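Local coordinates for lumazine-binding protein (Silicibacter pomeroyi DSS-3, PDB 3FKA) that is of unknown function but belongs to the NTF2-like superfamily, in a family named for putative lumazine binding, at residues Glu31-Tyr44 with His106-Ile119. Numbering follows the deposited sequence. Where two conformers were deposited one is given.
With EDO (1,2-ethanediol), chain Q; EDO (1,2-ethanediol), chain R.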
loop_
_atom_site.group_PDB
_atom_site.type_symbol
_atom_site.label_atom_id
_atom_site.label_comp_id
_atom_site.label_asym_id
_atom_site.label_seq_id
_atom_site.Cartn_x
_atom_site.Cartn_y
_atom_site.Cartn_z
ATOM N N GLU B 31 -6.757 7.033 25.345
ATOM C CA GLU B 31 -7.848 6.117 25.663
ATOM C C GLU B 31 -9.014 6.319 24.702
ATOM O O GLU B 31 -9.755 5.380 24.457
ATOM C CB GLU B 31 -8.266 6.228 27.145
ATOM C CG GLU B 31 -7.158 5.688 28.058
ATOM C CD GLU B 31 -7.462 5.690 29.556
ATOM O OE1 GLU B 31 -8.378 6.414 30.029
ATOM O OE2 GLU B 31 -6.722 4.983 30.288
ATOM N N ARG B 32 -9.179 7.529 24.171
ATOM C CA ARG B 32 -10.241 7.818 23.217
ATOM C C ARG B 32 -9.951 7.187 21.867
ATOM O O ARG B 32 -10.805 6.552 21.306
ATOM C CB ARG B 32 -10.422 9.327 23.004
ATOM C CG ARG B 32 -11.433 9.713 21.905
ATOM C CD ARG B 32 -11.457 11.215 21.653
ATOM N NE ARG B 32 -12.326 11.536 20.516
ATOM C CZ ARG B 32 -13.663 11.669 20.548
ATOM N NH1 ARG B 32 -14.371 11.498 21.670
ATOM N NH2 ARG B 32 -14.311 11.976 19.429
ATOM N N ILE B 33 -8.732 7.370 21.367
ATOM C CA ILE B 33 -8.351 6.876 20.014
ATOM C C ILE B 33 -7.953 5.415 19.810
ATOM O O ILE B 33 -7.876 4.954 18.648
ATOM C CB ILE B 33 -7.275 7.816 19.415
ATOM C CG1 ILE B 33 -5.900 7.665 20.083
ATOM C CG2 ILE B 33 -7.849 9.271 19.440
ATOM C CD1 ILE B 33 -4.835 8.553 19.468
ATOM N N PHE B 34 -7.663 4.734 20.914
ATOM C CA PHE B 34 -7.323 3.315 20.926
ATOM C C PHE B 34 -8.422 2.563 21.657
ATOM O O PHE B 34 -8.847 2.987 22.752
ATOM C CB PHE B 34 -6.021 3.023 21.667
ATOM C CG PHE B 34 -4.772 3.347 20.910
ATOM C CD1 PHE B 34 -4.152 4.584 21.040
ATOM C CD2 PHE B 34 -4.189 2.398 20.088
ATOM C CE1 PHE B 34 -2.999 4.884 20.345
ATOM C CE2 PHE B 34 -3.017 2.701 19.386
ATOM C CZ PHE B 34 -2.423 3.937 19.528
ATOM N N PHE B 35 -8.883 1.459 21.060
ATOM C CA PHE B 35 -9.828 0.570 21.698
ATOM C C PHE B 35 -9.232 0.028 22.993
ATOM O O PHE B 35 -8.010 -0.136 23.101
ATOM C CB PHE B 35 -10.186 -0.624 20.799
ATOM C CG PHE B 35 -11.231 -0.323 19.764
ATOM C CD1 PHE B 35 -12.571 -0.378 20.123
ATOM C CD2 PHE B 35 -10.913 -0.032 18.448
ATOM C CE1 PHE B 35 -13.591 -0.136 19.190
ATOM C CE2 PHE B 35 -11.945 0.209 17.500
ATOM C CZ PHE B 35 -13.272 0.170 17.893
ATOM N N GLY B 36 -10.093 -0.273 23.957
ATOM C CA GLY B 36 -9.669 -0.846 25.232
ATOM C C GLY B 36 -8.783 -2.066 25.108
ATOM O O GLY B 36 -7.809 -2.183 25.829
ATOM N N LYS B 37 -9.111 -2.936 24.150
ATOM C CA LYS B 37 -8.377 -4.168 23.890
ATOM C C LYS B 37 -7.300 -4.033 22.804
ATOM O O LYS B 37 -6.774 -5.048 22.319
ATOM C CB LYS B 37 -9.360 -5.296 23.538
ATOM C CG LYS B 37 -10.328 -5.686 24.623
ATOM C CD LYS B 37 -11.165 -6.864 24.132
ATOM C CE LYS B 37 -12.223 -7.241 25.113
ATOM N NZ LYS B 37 -13.104 -8.365 24.615
ATOM N N ALA B 38 -6.900 -2.804 22.466
ATOM C CA ALA B 38 -5.869 -2.580 21.465
ATOM C C ALA B 38 -4.508 -3.058 21.970
ATOM O O ALA B 38 -4.264 -3.107 23.184
ATOM C CB ALA B 38 -5.759 -1.117 21.103
ATOM N N SER B 39 -3.647 -3.404 21.026
ATOM C CA SER B 39 -2.295 -3.856 21.308
ATOM C C SER B 39 -1.249 -2.998 20.607
ATOM O O SER B 39 -1.551 -2.399 19.578
ATOM C CB SER B 39 -2.136 -5.283 20.798
ATOM O OG SER B 39 -2.361 -5.314 19.377
ATOM N N GLU B 40 -0.064 -2.882 21.214
ATOM C CA GLU B 40 1.106 -2.216 20.618
ATOM C C GLU B 40 2.166 -3.301 20.683
ATOM O O GLU B 40 2.560 -3.707 21.783
ATOM C CB GLU B 40 1.569 -0.981 21.341
ATOM C CG GLU B 40 2.855 -0.443 20.709
ATOM C CD GLU B 40 3.520 0.607 21.507
ATOM O OE1 GLU B 40 3.863 0.332 22.665
ATOM O OE2 GLU B 40 3.758 1.676 20.955
ATOM N N VAL B 41 2.658 -3.731 19.525
ATOM C CA VAL B 41 3.582 -4.856 19.430
ATOM C C VAL B 41 4.800 -4.611 18.557
ATOM O O VAL B 41 4.693 -4.081 17.470
ATOM C CB VAL B 41 2.834 -6.091 18.842
ATOM C CG1 VAL B 41 3.698 -7.338 18.886
ATOM C CG2 VAL B 41 1.502 -6.327 19.576
ATOM N N GLY B 42 5.959 -5.046 19.018
ATOM C CA GLY B 42 7.175 -4.929 18.219
ATOM C C GLY B 42 8.330 -5.454 19.009
ATOM O O GLY B 42 8.128 -5.956 20.131
ATOM N N HIS B 43 9.513 -5.408 18.396
ATOM C CA HIS B 43 10.749 -5.796 19.062
ATOM C C HIS B 43 11.354 -4.529 19.655
ATOM O O HIS B 43 11.452 -3.499 18.980
ATOM C CB HIS B 43 11.744 -6.506 18.159
ATOM C CG HIS B 43 11.322 -7.888 17.803
ATOM N ND1 HIS B 43 10.969 -8.260 16.528
ATOM C CD2 HIS B 43 11.131 -8.977 18.584
ATOM C CE1 HIS B 43 10.603 -9.531 16.538
ATOM N NE2 HIS B 43 10.706 -9.991 17.772
ATOM N N TYR B 44 11.750 -4.631 20.915
ATOM C CA TYR B 44 12.323 -3.519 21.630
ATOM C C TYR B 44 13.433 -4.095 22.483
ATOM O O TYR B 44 13.183 -4.999 23.286
ATOM C CB TYR B 44 11.236 -2.858 22.464
ATOM C CG TYR B 44 11.658 -1.554 23.089
ATOM C CD1 TYR B 44 11.636 -0.374 22.351
ATOM C CD2 TYR B 44 12.042 -1.493 24.421
ATOM C CE1 TYR B 44 12.020 0.833 22.913
ATOM C CE2 TYR B 44 12.417 -0.291 24.998
ATOM C CZ TYR B 44 12.410 0.873 24.235
ATOM O OH TYR B 44 12.801 2.079 24.810
ATOM N N HIS B 106 -16.080 2.807 13.750
ATOM C CA HIS B 106 -17.075 2.233 14.648
ATOM C C HIS B 106 -17.850 3.345 15.337
ATOM O O HIS B 106 -17.252 4.277 15.893
ATOM C CB HIS B 106 -16.369 1.332 15.651
ATOM C CG HIS B 106 -17.283 0.695 16.643
ATOM N ND1 HIS B 106 -18.230 -0.245 16.288
ATOM C CD2 HIS B 106 -17.361 0.825 17.984
ATOM C CE1 HIS B 106 -18.889 -0.622 17.369
ATOM N NE2 HIS B 106 -18.380 0.008 18.412
ATOM N N GLU B 107 -19.177 3.243 15.289
ATOM C CA GLU B 107 -20.054 4.258 15.883
ATOM C C GLU B 107 -19.735 5.685 15.374
ATOM O O GLU B 107 -19.685 6.639 16.150
ATOM C CB GLU B 107 -20.004 4.164 17.403
ATOM C CG GLU B 107 -20.486 2.825 17.876
ATOM C CD GLU B 107 -20.467 2.658 19.372
ATOM O OE1 GLU B 107 -19.862 3.472 20.111
ATOM O OE2 GLU B 107 -21.072 1.657 19.785
ATOM N N GLY B 108 -19.453 5.799 14.077
ATOM C CA GLY B 108 -19.195 7.109 13.461
ATOM C C GLY B 108 -17.788 7.673 13.508
ATOM O O GLY B 108 -17.555 8.770 12.975
ATOM N N SER B 109 -16.845 6.951 14.110
ATOM C CA SER B 109 -15.478 7.459 14.158
ATOM C C SER B 109 -14.421 6.336 14.041
ATOM O O SER B 109 -14.667 5.196 14.420
ATOM C CB SER B 109 -15.273 8.281 15.419
ATOM O OG SER B 109 -15.361 7.512 16.587
ATOM N N TRP B 110 -13.282 6.694 13.465
ATOM C CA TRP B 110 -12.153 5.782 13.274
ATOM C C TRP B 110 -11.417 5.628 14.590
ATOM O O TRP B 110 -11.117 6.641 15.246
ATOM C CB TRP B 110 -11.235 6.286 12.170
ATOM C CG TRP B 110 -11.869 6.257 10.815
ATOM C CD1 TRP B 110 -12.536 7.274 10.194
ATOM C CD2 TRP B 110 -11.906 5.147 9.924
ATOM N NE1 TRP B 110 -12.970 6.865 8.947
ATOM C CE2 TRP B 110 -12.604 5.557 8.764
ATOM C CE3 TRP B 110 -11.442 3.830 9.999
ATOM C CZ2 TRP B 110 -12.820 4.705 7.678
ATOM C CZ3 TRP B 110 -11.649 2.986 8.902
ATOM C CH2 TRP B 110 -12.320 3.429 7.761
ATOM N N ARG B 111 -11.130 4.381 14.987
ATOM C CA ARG B 111 -10.476 4.113 16.273
ATOM C C ARG B 111 -9.468 2.987 16.039
ATOM O O ARG B 111 -9.743 2.031 15.306
ATOM C CB ARG B 111 -11.520 3.787 17.332
ATOM C CG ARG B 111 -11.027 3.880 18.747
ATOM C CD ARG B 111 -12.167 3.612 19.695
ATOM N NE ARG B 111 -11.745 3.828 21.074
ATOM C CZ ARG B 111 -12.348 3.336 22.146
ATOM N NH1 ARG B 111 -13.385 2.512 22.053
ATOM N NH2 ARG B 111 -11.846 3.621 23.346
ATOM N N ILE B 112 -8.314 3.109 16.669
ATOM C CA ILE B 112 -7.200 2.188 16.437
ATOM C C ILE B 112 -7.360 0.846 17.154
ATOM O O ILE B 112 -7.585 0.778 18.371
ATOM C CB ILE B 112 -5.865 2.827 16.821
ATOM C CG1 ILE B 112 -5.644 4.154 16.081
ATOM C CG2 ILE B 112 -4.739 1.824 16.512
ATOM C CD1 ILE B 112 -4.456 4.996 16.637
ATOM N N VAL B 113 -7.232 -0.218 16.371
ATOM C CA VAL B 113 -7.359 -1.586 16.834
ATOM C C VAL B 113 -6.006 -2.150 17.279
ATOM O O VAL B 113 -5.928 -2.832 18.306
ATOM C CB VAL B 113 -7.997 -2.482 15.740
ATOM C CG1 VAL B 113 -7.994 -3.991 16.163
ATOM C CG2 VAL B 113 -9.408 -1.985 15.434
ATOM N N SER B 114 -4.953 -1.856 16.518
ATOM C CA SER B 114 -3.636 -2.353 16.843
ATOM C C SER B 114 -2.571 -1.551 16.150
ATOM O O SER B 114 -2.828 -0.907 15.136
ATOM C CB SER B 114 -3.495 -3.821 16.388
ATOM O OG SER B 114 -2.210 -4.359 16.720
ATOM N N LYS B 115 -1.387 -1.619 16.728
ATOM C CA LYS B 115 -0.210 -0.956 16.192
ATOM C C LYS B 115 0.972 -1.910 16.275
ATOM O O LYS B 115 1.253 -2.429 17.340
ATOM C CB LYS B 115 0.172 0.282 16.993
ATOM C CG LYS B 115 1.323 1.124 16.366
ATOM C CD LYS B 115 2.125 1.898 17.421
ATOM C CE LYS B 115 1.255 2.715 18.366
ATOM N NZ LYS B 115 2.101 3.396 19.371
ATOM N N VAL B 116 1.632 -2.171 15.137
ATOM C CA VAL B 116 2.871 -2.972 15.133
ATOM C C VAL B 116 3.906 -1.958 14.695
ATOM O O VAL B 116 3.584 -1.031 13.937
ATOM C CB VAL B 116 2.915 -4.250 14.257
ATOM C CG1 VAL B 116 1.909 -5.282 14.774
ATOM C CG2 VAL B 116 2.708 -3.937 12.789
ATOM N N TYR B 117 5.122 -2.086 15.226
ATOM C CA TYR B 117 6.175 -1.158 14.902
ATOM C C TYR B 117 7.536 -1.811 14.816
ATOM O O TYR B 117 7.759 -2.951 15.299
ATOM C CB TYR B 117 6.253 -0.048 15.985
ATOM C CG TYR B 117 6.721 -0.604 17.321
ATOM C CD1 TYR B 117 8.090 -0.745 17.619
ATOM C CD2 TYR B 117 5.803 -1.065 18.255
ATOM C CE1 TYR B 117 8.526 -1.316 18.802
ATOM C CE2 TYR B 117 6.244 -1.621 19.470
ATOM C CZ TYR B 117 7.602 -1.746 19.730
ATOM O OH TYR B 117 8.021 -2.293 20.933
ATOM N N ARG B 118 8.448 -1.113 14.158
ATOM C CA ARG B 118 9.842 -1.532 14.136
ATOM C C ARG B 118 10.643 -0.248 14.306
ATOM O O ARG B 118 10.233 0.812 13.834
ATOM C CB ARG B 118 10.244 -2.361 12.910
ATOM C CG ARG B 118 10.351 -1.685 11.558
ATOM C CD ARG B 118 11.622 -0.810 11.358
ATOM N NE ARG B 118 11.667 -0.249 10.013
ATOM C CZ ARG B 118 12.542 -0.557 9.052
ATOM N NH1 ARG B 118 13.537 -1.426 9.217
ATOM N NH2 ARG B 118 12.418 0.052 7.879
ATOM N N ILE B 119 11.763 -0.351 14.998
ATOM C CA ILE B 119 12.636 0.786 15.217
ATOM C C ILE B 119 13.700 0.749 14.142
ATOM O O ILE B 119 14.339 -0.283 13.925
ATOM C CB ILE B 119 13.298 0.737 16.597
ATOM C CG1 ILE B 119 12.237 0.777 17.692
ATOM C CG2 ILE B 119 14.288 1.917 16.726
ATOM C CD1 ILE B 119 12.726 0.471 19.076
HETATM C C1 EDO Q . -13.582 7.610 19.629
HETATM O O1 EDO Q . -14.545 6.612 19.234
HETATM C C2 EDO Q . -12.387 7.608 18.700
HETATM O O2 EDO Q . -12.826 7.553 17.348
HETATM C C1 EDO R . -14.176 -3.495 22.785
HETATM O O1 EDO R . -14.709 -2.160 22.652
HETATM C C2 EDO R . -12.727 -3.550 22.300
HETATM O O2 EDO R . -11.823 -2.988 23.249
HETATM O O HOH W 1 -13.065 0.183 24.156
HETATM O O HOH W 2 5.531 -2.946 22.287
HETATM O O HOH W 3 9.791 -4.651 15.629
HETATM O O HOH W 4 12.002 -2.974 16.321
#
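The F35 ring carries R111 on one face, CD standing 3.8 Å from the ring centroid on the ring normal, a CH-pi contact, while H106 CB and the backbone of I112 lie at its edge. R111 is extended from CG to NE, with CG anti to the backbone N (chi1 -163°), which carries its guanidinium past F35 to the end of helix 27-33. There one guanidinium face rests on the F35 backbone; at the edge, in plane, NH2 donates to E31 O at 2.9 Å. NE makes a weak, bent bond (N-H...O 128°) to R32 O. I112 CD1 lies over one face of the F34 ring in a CH-pi contact, 3.9 Å from its centroid. G42 CA lies over a face of the Y117 ring, 3.8 Å from the centroid, while water 2 sits in plane at the edge, joining Y117 OH to E40 O. K115 NZ forms a salt bridge with E40 OE2 (2.9 Å), on the anti side; E40 OE1 is hydrogen-bonded to N51 and to an unidentified ligand, probably from the crystallisation liquor. K115 N donates to S39 O (3.0 Å) and K115 O accepts from V41 N (2.9 Å), so K115 bonds to the residues before and after E40, as in parallel pairing; the N-to-C directions of strands 38-44 and 109-119 differ by 14°. Helices beside a curved, mixed sheet with this parallel pair inside it fit the NTF2-like alpha+beta fold.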